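Local structure of ribosomal-protein-S5-alanine N-acetyltransferase (Vibrio fischeri, 3IGR) at residues E158-L163 against W169-L174; A35-K40 against I138-K143; L66-V71 against I121-K126. The protein probably transfers an acetyl group from acetyl-CoA to the N-terminal alanine of ribosomal protein uS5. All blocks are in the same frame, centred on the assembly; numbering follows the deposited sequence.

Interaction 1: residues E158-L163 against W169-L174; sequences EAKKYL and WEDHIL
CD2 of Tyr162 sits over one face of the His172 imidazole, toward its rim, 3.5 Å from CG of His172. The two side chains run at about a right angle, and their planes are inclined by 55°, so the pair is neither a stack nor a T-shape. Leu163 approaches obliquely from the same side of the imidazole plane as the tyrosine, its CB 3.8 Å from NE2 of His172. Both imidazole nitrogens are buried without a polar partner in the model, so the ring serves here as a packing surface. Farther along, the CD2 branch of Leu174 touches CB of Ala159 and the tyrosine ring.

Asp171 works on the other side of the strands. With CG beside its own backbone N (chi1 -65°), its carboxylate reaches the turning chain, and Lys161 N donates to OD1 of Asp171 at 2.8 Å, on the anti side. Lys160 passes its CD across OD2 of Asp171, while its ammonium stays farther off. Glu158 OE1 lies 3.7 Å from OD2 of Asp171, an acid pair that may raise the proton affinity of one. CB of Trp169 packs against CB of Lys161, 3.6 Å away.

Ala159 and His172 exchange both backbone bonds, but the ladder then slips by two residues. Tyr162 N gives Glu170 O a 2.8 Å bond from above the carbonyl plane, and Leu163 N adds a weak one to the same oxygen. Two residues facing one make a classic beta bulge, where strands 154-162 and 168-178 pair in this GNAT fold.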
loop_
_atom_site.group_PDB
_atom_site.type_symbol
_atom_site.label_atom_id
_atom_site.label_comp_id
_atom_site.label_asym_id
_atom_site.label_seq_id
_atom_site.Cartn_x
_atom_site.Cartn_y
_atom_site.Cartn_z
ATOM N N GLU A 158 2.230 4.685 24.346
ATOM C CA GLU A 158 1.521 5.942 24.389
ATOM C C GLU A 158 2.118 6.833 25.455
ATOM O O GLU A 158 2.346 6.406 26.609
ATOM C CB GLU A 158 0.026 5.738 24.673
ATOM C CG GLU A 158 -0.734 7.068 24.577
ATOM C CD GLU A 158 -2.235 6.937 24.655
ATOM O OE1 GLU A 158 -2.908 7.981 24.731
ATOM O OE2 GLU A 158 -2.745 5.802 24.637
ATOM N N ALA A 159 2.387 8.068 25.058
ATOM C CA ALA A 159 2.885 9.070 25.978
ATOM C C ALA A 159 1.764 10.046 26.324
ATOM O O ALA A 159 1.328 10.844 25.484
ATOM C CB ALA A 159 4.084 9.785 25.365
ATOM N N LYS A 160 1.257 9.948 27.551
ATOM C CA LYS A 160 0.213 10.872 27.991
ATOM C C LYS A 160 0.758 12.306 28.033
ATOM O O LYS A 160 1.929 12.520 28.386
ATOM C CB LYS A 160 -0.326 10.464 29.358
ATOM C CG LYS A 160 -1.017 9.097 29.353
ATOM C CD LYS A 160 -2.477 9.224 28.949
ATOM C CE LYS A 160 -3.118 7.855 28.703
ATOM N NZ LYS A 160 -3.292 7.100 29.973
ATOM N N LYS A 161 -0.097 13.273 27.679
ATOM C CA LYS A 161 0.202 14.699 27.893
ATOM C C LYS A 161 1.611 15.023 27.373
ATOM O O LYS A 161 2.484 15.503 28.093
ATOM C CB LYS A 161 0.029 15.047 29.373
ATOM C CG LYS A 161 -1.418 14.766 29.882
ATOM C CD LYS A 161 -1.538 15.024 31.362
ATOM C CE LYS A 161 -2.927 14.694 31.878
ATOM N NZ LYS A 161 -2.785 13.986 33.195
ATOM N N TYR A 162 1.796 14.747 26.088
ATOM C CA TYR A 162 3.105 14.663 25.507
ATOM C C TYR A 162 3.614 16.012 24.985
ATOM O O TYR A 162 4.723 16.425 25.313
ATOM C CB TYR A 162 3.040 13.608 24.402
ATOM C CG TYR A 162 4.354 13.275 23.763
ATOM C CD1 TYR A 162 5.403 12.750 24.509
ATOM C CD2 TYR A 162 4.529 13.444 22.393
ATOM C CE1 TYR A 162 6.621 12.418 23.901
ATOM C CE2 TYR A 162 5.730 13.122 21.774
ATOM C CZ TYR A 162 6.769 12.614 22.532
ATOM O OH TYR A 162 7.948 12.308 21.907
ATOM N N LEU A 163 2.794 16.673 24.172
ATOM C CA LEU A 163 3.115 17.947 23.548
ATOM C C LEU A 163 2.021 18.962 23.814
ATOM O O LEU A 163 0.829 18.620 23.859
ATOM C CB LEU A 163 3.247 17.791 22.038
ATOM C CG LEU A 163 4.623 17.465 21.511
ATOM C CD1 LEU A 163 4.554 17.059 20.019
ATOM C CD2 LEU A 163 5.496 18.704 21.715
ATOM N N TRP A 169 -2.022 19.949 26.919
ATOM C CA TRP A 169 -1.149 18.803 26.695
ATOM C C TRP A 169 -1.916 17.697 25.966
ATOM O O TRP A 169 -3.044 17.348 26.362
ATOM C CB TRP A 169 -0.624 18.275 28.021
ATOM C CG TRP A 169 0.325 19.212 28.678
ATOM C CD1 TRP A 169 0.082 20.031 29.782
ATOM C CD2 TRP A 169 1.674 19.466 28.278
ATOM N NE1 TRP A 169 1.215 20.757 30.070
ATOM C CE2 TRP A 169 2.207 20.419 29.173
ATOM C CE3 TRP A 169 2.491 18.967 27.250
ATOM C CZ2 TRP A 169 3.527 20.896 29.057
ATOM C CZ3 TRP A 169 3.796 19.430 27.137
ATOM C CH2 TRP A 169 4.302 20.394 28.038
ATOM N N GLU A 170 -1.335 17.167 24.893
ATOM C CA GLU A 170 -2.037 16.163 24.094
ATOM C C GLU A 170 -1.328 14.809 24.174
ATOM O O GLU A 170 -0.114 14.734 24.009
ATOM C CB GLU A 170 -2.165 16.634 22.635
ATOM C CG GLU A 170 -3.100 17.846 22.454
ATOM C CD GLU A 170 -4.568 17.458 22.437
ATOM O OE1 GLU A 170 -4.876 16.253 22.470
ATOM O OE2 GLU A 170 -5.430 18.362 22.383
ATOM N N ASP A 171 -2.079 13.774 24.517
ATOM C CA ASP A 171 -1.611 12.397 24.450
ATOM C C ASP A 171 -1.109 12.103 23.012
ATOM O O ASP A 171 -1.650 12.642 22.038
ATOM C CB ASP A 171 -2.760 11.420 24.816
ATOM C CG ASP A 171 -3.245 11.552 26.274
ATOM O OD1 ASP A 171 -2.659 12.309 27.075
ATOM O OD2 ASP A 171 -4.222 10.864 26.642
ATOM N N HIS A 172 -0.061 11.280 22.883
ATOM C CA HIS A 172 0.415 10.840 21.573
ATOM C C HIS A 172 0.730 9.369 21.575
ATOM O O HIS A 172 1.300 8.854 22.552
ATOM C CB HIS A 172 1.707 11.551 21.186
ATOM C CG HIS A 172 1.510 12.958 20.725
ATOM N ND1 HIS A 172 1.925 13.399 19.491
ATOM C CD2 HIS A 172 0.970 14.029 21.347
ATOM C CE1 HIS A 172 1.652 14.684 19.366
ATOM N NE2 HIS A 172 1.078 15.094 20.483
ATOM N N ILE A 173 0.385 8.706 20.472
ATOM C CA ILE A 173 0.803 7.336 20.226
ATOM C C ILE A 173 2.247 7.348 19.757
ATOM O O ILE A 173 2.601 8.137 18.895
ATOM C CB ILE A 173 -0.092 6.645 19.153
ATOM C CG1 ILE A 173 -1.577 6.728 19.537
ATOM C CG2 ILE A 173 0.344 5.210 18.933
ATOM C CD1 ILE A 173 -1.941 6.039 20.849
ATOM N N LEU A 174 3.085 6.499 20.330
ATOM C CA LEU A 174 4.472 6.409 19.873
ATOM C C LEU A 174 4.588 5.235 18.912
ATOM O O LEU A 174 4.128 4.128 19.206
ATOM C CB LEU A 174 5.446 6.228 21.053
ATOM C CG LEU A 174 5.241 7.158 22.265
ATOM C CD1 LEU A 174 6.024 6.684 23.468
ATOM C CD2 LEU A 174 5.598 8.581 21.904
#

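Interaction 2: residues A35-K40 against I138-K143; sequences APWEPK and IPRNEK
Ile138 O accepts the backbone N of Asn141 at 2.8 Å, closing a type I turn whose two end residues both touch Trp37. The turn carries the chain out of strand 132-137, and the tryptophan rests its six-membered ring against it. CZ3 of Trp37 meets CB of Asn141 at 3.6 Å. The Asn141 amide lies obliquely beside the same part of the indole, with ND2 4.0 Å from Trp37 CE3, and the ring and amide planes are inclined by 38°, too steep for a flat stack.

With CG of Asn141 opposite its backbone N (chi1 -165°), OD1 reaches Ser144 N in the first turn of the helix, while the amide end stays beside the indole. Ile138 sends its CD1 to the backbone of Trp37, 4.0 Å from Trp37 O and slightly farther from Trp37 CE3. Arg140 contributes its carbonyl O and CG, both near CH2 of Trp37, while its guanidinium goes off to a salt bridge with Glu170. The contacts of residues 138-143 with the indole are van der Waals in kind and fall on its benzene half.

A weak bond from Glu142 N to Arg140 O, 3.0 Å long, makes Asn141 the centre of an inverse gamma turn. Type I turn, inverse gamma turn and asparagine N-cap together form the junction from strand 132-137 to helix 142-150 in the GNAT fold, with the 35-40 loop packed on it through one tryptophan.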
loop_
_atom_site.group_PDB
_atom_site.type_symbol
_atom_site.label_atom_id
_atom_site.label_comp_id
_atom_site.label_asym_id
_atom_site.label_seq_id
_atom_site.Cartn_x
_atom_site.Cartn_y
_atom_site.Cartn_z
ATOM N N ALA A 35 -3.288 24.773 13.118
ATOM C CA ALA A 35 -3.317 25.263 14.515
ATOM C C ALA A 35 -3.795 24.251 15.577
ATOM O O ALA A 35 -3.137 24.096 16.615
ATOM C CB ALA A 35 -4.101 26.572 14.607
ATOM N N PRO A 36 -4.922 23.542 15.319
ATOM C CA PRO A 36 -5.389 22.530 16.287
ATOM C C PRO A 36 -4.471 21.304 16.396
ATOM O O PRO A 36 -4.539 20.557 17.373
ATOM C CB PRO A 36 -6.761 22.093 15.720
ATOM C CG PRO A 36 -7.057 22.991 14.590
ATOM C CD PRO A 36 -5.773 23.559 14.116
ATOM N N TRP A 37 -3.605 21.113 15.409
ATOM C CA TRP A 37 -2.815 19.889 15.313
ATOM C C TRP A 37 -1.330 20.027 15.686
ATOM O O TRP A 37 -0.661 19.037 15.977
ATOM C CB TRP A 37 -2.950 19.338 13.902
ATOM C CG TRP A 37 -4.361 19.008 13.541
ATOM C CD1 TRP A 37 -5.172 19.701 12.696
ATOM C CD2 TRP A 37 -5.131 17.899 14.020
ATOM N NE1 TRP A 37 -6.398 19.088 12.603
ATOM C CE2 TRP A 37 -6.404 17.982 13.410
ATOM C CE3 TRP A 37 -4.872 16.848 14.908
ATOM C CZ2 TRP A 37 -7.414 17.042 13.648
ATOM C CZ3 TRP A 37 -5.879 15.911 15.150
ATOM C CH2 TRP A 37 -7.136 16.019 14.519
ATOM N N GLU A 38 -0.817 21.251 15.679
ATOM C CA GLU A 38 0.617 21.472 15.829
ATOM C C GLU A 38 0.914 22.539 16.874
ATOM O O GLU A 38 0.048 23.327 17.196
ATOM C CB GLU A 38 1.241 21.813 14.469
ATOM C CG GLU A 38 1.361 20.581 13.540
ATOM C CD GLU A 38 1.929 20.918 12.173
ATOM O OE1 GLU A 38 1.984 20.014 11.311
ATOM O OE2 GLU A 38 2.312 22.089 11.957
ATOM N N PRO A 39 2.137 22.562 17.422
ATOM C CA PRO A 39 2.431 23.598 18.420
ATOM C C PRO A 39 2.266 25.012 17.864
ATOM O O PRO A 39 2.434 25.220 16.655
ATOM C CB PRO A 39 3.898 23.337 18.760
ATOM C CG PRO A 39 4.094 21.871 18.475
ATOM C CD PRO A 39 3.256 21.610 17.260
ATOM N N LYS A 40 1.890 25.954 18.732
ATOM C CA LYS A 40 1.864 27.397 18.406
ATOM C C LYS A 40 3.143 27.787 17.667
ATOM O O LYS A 40 4.248 27.398 18.079
ATOM C CB LYS A 40 1.754 28.229 19.702
ATOM C CG LYS A 40 1.658 29.741 19.507
ATOM C CD LYS A 40 1.633 30.496 20.840
ATOM C CE LYS A 40 1.515 32.012 20.615
ATOM N NZ LYS A 40 1.650 32.766 21.921
ATOM N N ILE A 138 -1.332 12.326 17.619
ATOM C CA ILE A 138 -2.467 12.442 18.528
ATOM C C ILE A 138 -3.495 11.354 18.119
ATOM O O ILE A 138 -3.832 11.242 16.935
ATOM C CB ILE A 138 -3.105 13.863 18.460
ATOM C CG1 ILE A 138 -2.121 14.937 18.945
ATOM C CG2 ILE A 138 -4.424 13.919 19.280
ATOM C CD1 ILE A 138 -2.388 16.361 18.389
ATOM N N PRO A 139 -3.997 10.561 19.083
ATOM C CA PRO A 139 -4.850 9.431 18.689
ATOM C C PRO A 139 -6.028 9.803 17.784
ATOM O O PRO A 139 -6.399 9.004 16.932
ATOM C CB PRO A 139 -5.366 8.870 20.029
ATOM C CG PRO A 139 -4.375 9.296 21.032
ATOM C CD PRO A 139 -3.803 10.623 20.542
ATOM N N ARG A 140 -6.608 10.989 17.939
ATOM C CA ARG A 140 -7.771 11.319 17.118
ATOM C C ARG A 140 -7.403 11.823 15.714
ATOM O O ARG A 140 -8.281 12.086 14.901
ATOM C CB ARG A 140 -8.753 12.251 17.853
ATOM C CG ARG A 140 -8.301 13.682 17.969
ATOM C CD ARG A 140 -9.172 14.477 18.942
ATOM N NE ARG A 140 -8.660 15.842 19.060
ATOM C CZ ARG A 140 -7.695 16.237 19.892
ATOM N NH1 ARG A 140 -7.111 15.388 20.736
ATOM N NH2 ARG A 140 -7.321 17.503 19.881
ATOM N N ASN A 141 -6.105 11.954 15.438
ATOM C CA ASN A 141 -5.628 12.227 14.081
ATOM C C ASN A 141 -5.632 10.942 13.237
ATOM O O ASN A 141 -4.586 10.317 13.018
ATOM C CB ASN A 141 -4.224 12.846 14.123
ATOM C CG ASN A 141 -3.816 13.473 12.802
ATOM O OD1 ASN A 141 -4.470 13.286 11.772
ATOM N ND2 ASN A 141 -2.711 14.211 12.823
ATOM N N GLU A 142 -6.818 10.543 12.794
ATOM C CA GLU A 142 -7.006 9.321 12.008
ATOM C C GLU A 142 -6.229 9.334 10.679
ATOM O O GLU A 142 -5.732 8.296 10.240
ATOM C CB GLU A 142 -8.500 9.068 11.771
ATOM N N LYS A 143 -6.117 10.503 10.052
ATOM C CA LYS A 143 -5.430 10.620 8.764
ATOM C C LYS A 143 -3.955 10.266 8.916
ATOM O O LYS A 143 -3.397 9.497 8.119
ATOM C CB LYS A 143 -5.580 12.024 8.187
ATOM C CG LYS A 143 -6.939 12.308 7.584
ATOM C CD LYS A 143 -6.928 13.641 6.860
ATOM C CE LYS A 143 -7.143 14.812 7.813
ATOM N NZ LYS A 143 -8.560 15.273 7.749
#

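Interaction 3: residues L66-V71 against I121-K126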
loop_
_atom_site.group_PDB
_atom_site.type_symbol
_atom_site.label_atom_id
_atom_site.label_comp_id
_atom_site.label_asym_id
_atom_site.label_seq_id
_atom_site.Cartn_x
_atom_site.Cartn_y
_atom_site.Cartn_z
ATOM N N LEU A 66 22.850 15.997 9.196
ATOM C CA LEU A 66 22.265 16.144 10.522
ATOM C C LEU A 66 20.753 16.303 10.507
ATOM O O LEU A 66 20.104 16.146 11.535
ATOM C CB LEU A 66 22.877 17.359 11.223
ATOM C CG LEU A 66 24.137 17.124 12.058
ATOM C CD1 LEU A 66 24.787 18.455 12.464
ATOM C CD2 LEU A 66 23.814 16.272 13.291
ATOM N N ALA A 67 20.197 16.662 9.352
ATOM C CA ALA A 67 18.756 16.874 9.228
ATOM C C ALA A 67 18.365 16.934 7.758
ATOM O O ALA A 67 19.162 17.332 6.916
ATOM C CB ALA A 67 18.324 18.164 9.940
ATOM N N PHE A 68 17.141 16.533 7.458
ATOM C CA PHE A 68 16.694 16.426 6.069
ATOM C C PHE A 68 15.258 16.926 6.031
ATOM O O PHE A 68 14.322 16.264 6.518
ATOM C CB PHE A 68 16.834 14.979 5.560
ATOM C CG PHE A 68 18.236 14.419 5.724
ATOM C CD1 PHE A 68 19.222 14.667 4.764
ATOM C CD2 PHE A 68 18.585 13.694 6.853
ATOM C CE1 PHE A 68 20.516 14.180 4.926
ATOM C CE2 PHE A 68 19.889 13.201 7.026
ATOM C CZ PHE A 68 20.849 13.447 6.069
ATOM N N TYR A 69 15.093 18.139 5.523
ATOM C CA TYR A 69 13.781 18.740 5.490
ATOM C C TYR A 69 13.321 18.679 4.043
ATOM O O TYR A 69 13.870 19.376 3.195
ATOM C CB TYR A 69 13.842 20.178 6.011
ATOM C CG TYR A 69 12.494 20.784 6.291
ATOM C CD1 TYR A 69 12.096 21.057 7.596
ATOM C CD2 TYR A 69 11.601 21.076 5.245
ATOM C CE1 TYR A 69 10.854 21.615 7.862
ATOM C CE2 TYR A 69 10.358 21.632 5.500
ATOM C CZ TYR A 69 9.994 21.910 6.813
ATOM O OH TYR A 69 8.761 22.460 7.083
ATOM N N PHE A 70 12.356 17.808 3.757
ATOM C CA PHE A 70 11.835 17.672 2.398
ATOM C C PHE A 70 10.572 18.490 2.180
ATOM O O PHE A 70 9.746 18.627 3.089
ATOM C CB PHE A 70 11.472 16.229 2.098
ATOM C CG PHE A 70 12.645 15.300 1.983
ATOM C CD1 PHE A 70 13.212 15.033 0.731
ATOM C CD2 PHE A 70 13.140 14.652 3.116
ATOM C CE1 PHE A 70 14.277 14.147 0.606
ATOM C CE2 PHE A 70 14.221 13.773 3.015
ATOM C CZ PHE A 70 14.786 13.510 1.754
ATOM N N VAL A 71 10.409 18.994 0.964
ATOM C CA VAL A 71 9.128 19.585 0.538
ATOM C C VAL A 71 8.482 18.753 -0.586
ATOM O O VAL A 71 9.177 18.070 -1.354
ATOM C CB VAL A 71 9.260 21.064 0.099
ATOM C CG1 VAL A 71 9.568 21.962 1.314
ATOM C CG2 VAL A 71 10.304 21.254 -1.011
ATOM N N ILE A 121 11.418 7.790 3.744
ATOM C CA ILE A 121 11.837 6.801 4.751
ATOM C C ILE A 121 12.784 5.798 4.095
ATOM O O ILE A 121 13.828 5.428 4.656
ATOM C CB ILE A 121 10.653 6.012 5.384
ATOM C CG1 ILE A 121 10.089 6.714 6.601
ATOM C CG2 ILE A 121 11.117 4.719 6.007
ATOM C CD1 ILE A 121 9.444 7.979 6.355
ATOM N N ASP A 122 12.407 5.348 2.908
ATOM C CA ASP A 122 13.207 4.394 2.175
ATOM C C ASP A 122 14.620 4.923 1.933
ATOM O O ASP A 122 15.616 4.182 2.040
ATOM C CB ASP A 122 12.543 4.146 0.833
ATOM C CG ASP A 122 12.360 2.712 0.563
ATOM O OD1 ASP A 122 11.237 2.226 0.843
ATOM O OD2 ASP A 122 13.328 2.067 0.095
ATOM N N TRP A 123 14.694 6.204 1.582
ATOM C CA TRP A 123 15.979 6.858 1.396
ATOM C C TRP A 123 16.758 7.018 2.726
ATOM O O TRP A 123 17.967 6.843 2.761
ATOM C CB TRP A 123 15.784 8.190 0.676
ATOM C CG TRP A 123 17.064 8.877 0.333
ATOM C CD1 TRP A 123 17.861 8.649 -0.767
ATOM C CD2 TRP A 123 17.684 9.928 1.070
ATOM N NE1 TRP A 123 18.948 9.489 -0.741
ATOM C CE2 TRP A 123 18.866 10.287 0.373
ATOM C CE3 TRP A 123 17.358 10.611 2.252
ATOM C CZ2 TRP A 123 19.728 11.290 0.827
ATOM C CZ3 TRP A 123 18.215 11.627 2.695
ATOM C CH2 TRP A 123 19.388 11.942 1.986
HETATM N N MSE A 124 16.061 7.340 3.812
HETATM C CA MSE A 124 16.719 7.487 5.113
HETATM C C MSE A 124 17.355 6.154 5.569
HETATM O O MSE A 124 18.417 6.135 6.210
HETATM C CB MSE A 124 15.738 8.004 6.161
HETATM C CG MSE A 124 15.216 9.425 5.875
HETATM SE SE MSE A 124 16.683 10.718 5.983
HETATM C CE MSE A 124 17.137 10.539 7.849
ATOM N N PHE A 125 16.704 5.053 5.204
ATOM C CA PHE A 125 17.152 3.721 5.574
ATOM C C PHE A 125 18.320 3.292 4.674
ATOM O O PHE A 125 19.384 2.864 5.159
ATOM C CB PHE A 125 15.991 2.730 5.429
ATOM C CG PHE A 125 15.059 2.663 6.623
ATOM C CD1 PHE A 125 15.287 3.413 7.781
ATOM C CD2 PHE A 125 13.980 1.774 6.609
ATOM C CE1 PHE A 125 14.430 3.308 8.888
ATOM C CE2 PHE A 125 13.114 1.661 7.713
ATOM C CZ PHE A 125 13.340 2.433 8.849
ATOM N N LYS A 126 18.103 3.411 3.369
ATOM C CA LYS A 126 19.027 2.903 2.368
ATOM C C LYS A 126 20.217 3.824 2.138
ATOM O O LYS A 126 21.336 3.358 2.158
ATOM C CB LYS A 126 18.307 2.567 1.053
ATOM C CG LYS A 126 17.377 1.347 1.189
ATOM C CD LYS A 126 16.586 1.018 -0.086
ATOM C CE LYS A 126 15.724 -0.241 0.141
ATOM N NZ LYS A 126 14.480 -0.275 -0.682
#
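An aromatic cluster joins the central sheet of the GNAT fold to the helix that covers it. Phe68 and Phe70, on strand 68-74, point at Trp123 and Met124 near the end of helix 112-126, and the axes of the two short segments run roughly antiparallel, 11.6 Å apart at their closest.

Trp123 holds the middle. Its CG lies opposite the backbone N (chi1 -175°), which swings the indole out toward the strand and drives its benzene edge onto the face of Phe68. This is a T-shaped pair: the planes stand at 79°, the centroids are 5.4 Å apart, and CZ3 of Trp123 comes within 3.8 Å of CD1 of Phe68. Phe70 reverses the roles. It turns its own edge toward the face of Trp123, off centre, with CZ of Phe70 3.9 Å from CE3 of Trp123 and the ring centroids 5.9 Å apart. The indole therefore presents its edge to one phenylalanine and its face to the other.

Met124, built as selenomethionine, bends at chi2 and chi3, which brings SE and CE to Phe68 from the same side as the indole. CE of Met124 touches CD2 of Phe68 at 3.6 Å, and SE sits obliquely 4.3 Å from the ring centroid, a Met-aromatic contact. Leu14 of the adjoining strand also touches both phenylalanines, and Gln128 touches Phe68 and Trp123.

All the direct contacts between strand and helix are apolar. Their attraction is dispersion, joined by the weak electrostatics of ring C-H groups set against pi faces and of a polarisable selenium beside a ring. Steep interplanar angles are one of the favourable arrangements for aromatic rings, and the cluster needs no polar group to join strand and helix.

How the interactions relate
Interactions 1 and 2 are neighbours, their centres 11 Å apart, and they touch directly. Arg140 NH1 of interaction 2 forms a 3.0 Å salt bridge with Glu170 OE1 of interaction 1, and Ile138 CG1 packs 3.6 Å from His172 NE2. Both contacts hold the turn after strand 132-137 against strand 168-178, with which strand 132-137 pairs in the sheet. Interaction 3 lies across the chain's centre from interaction 2, at about 23 Å between centres, and about 25 Å from interaction 1, though it reaches the same sheet. In sequence it is nested inside the loop that interaction 2 closes. A sodium ion sits about 9 Å from the Glu170 side chain.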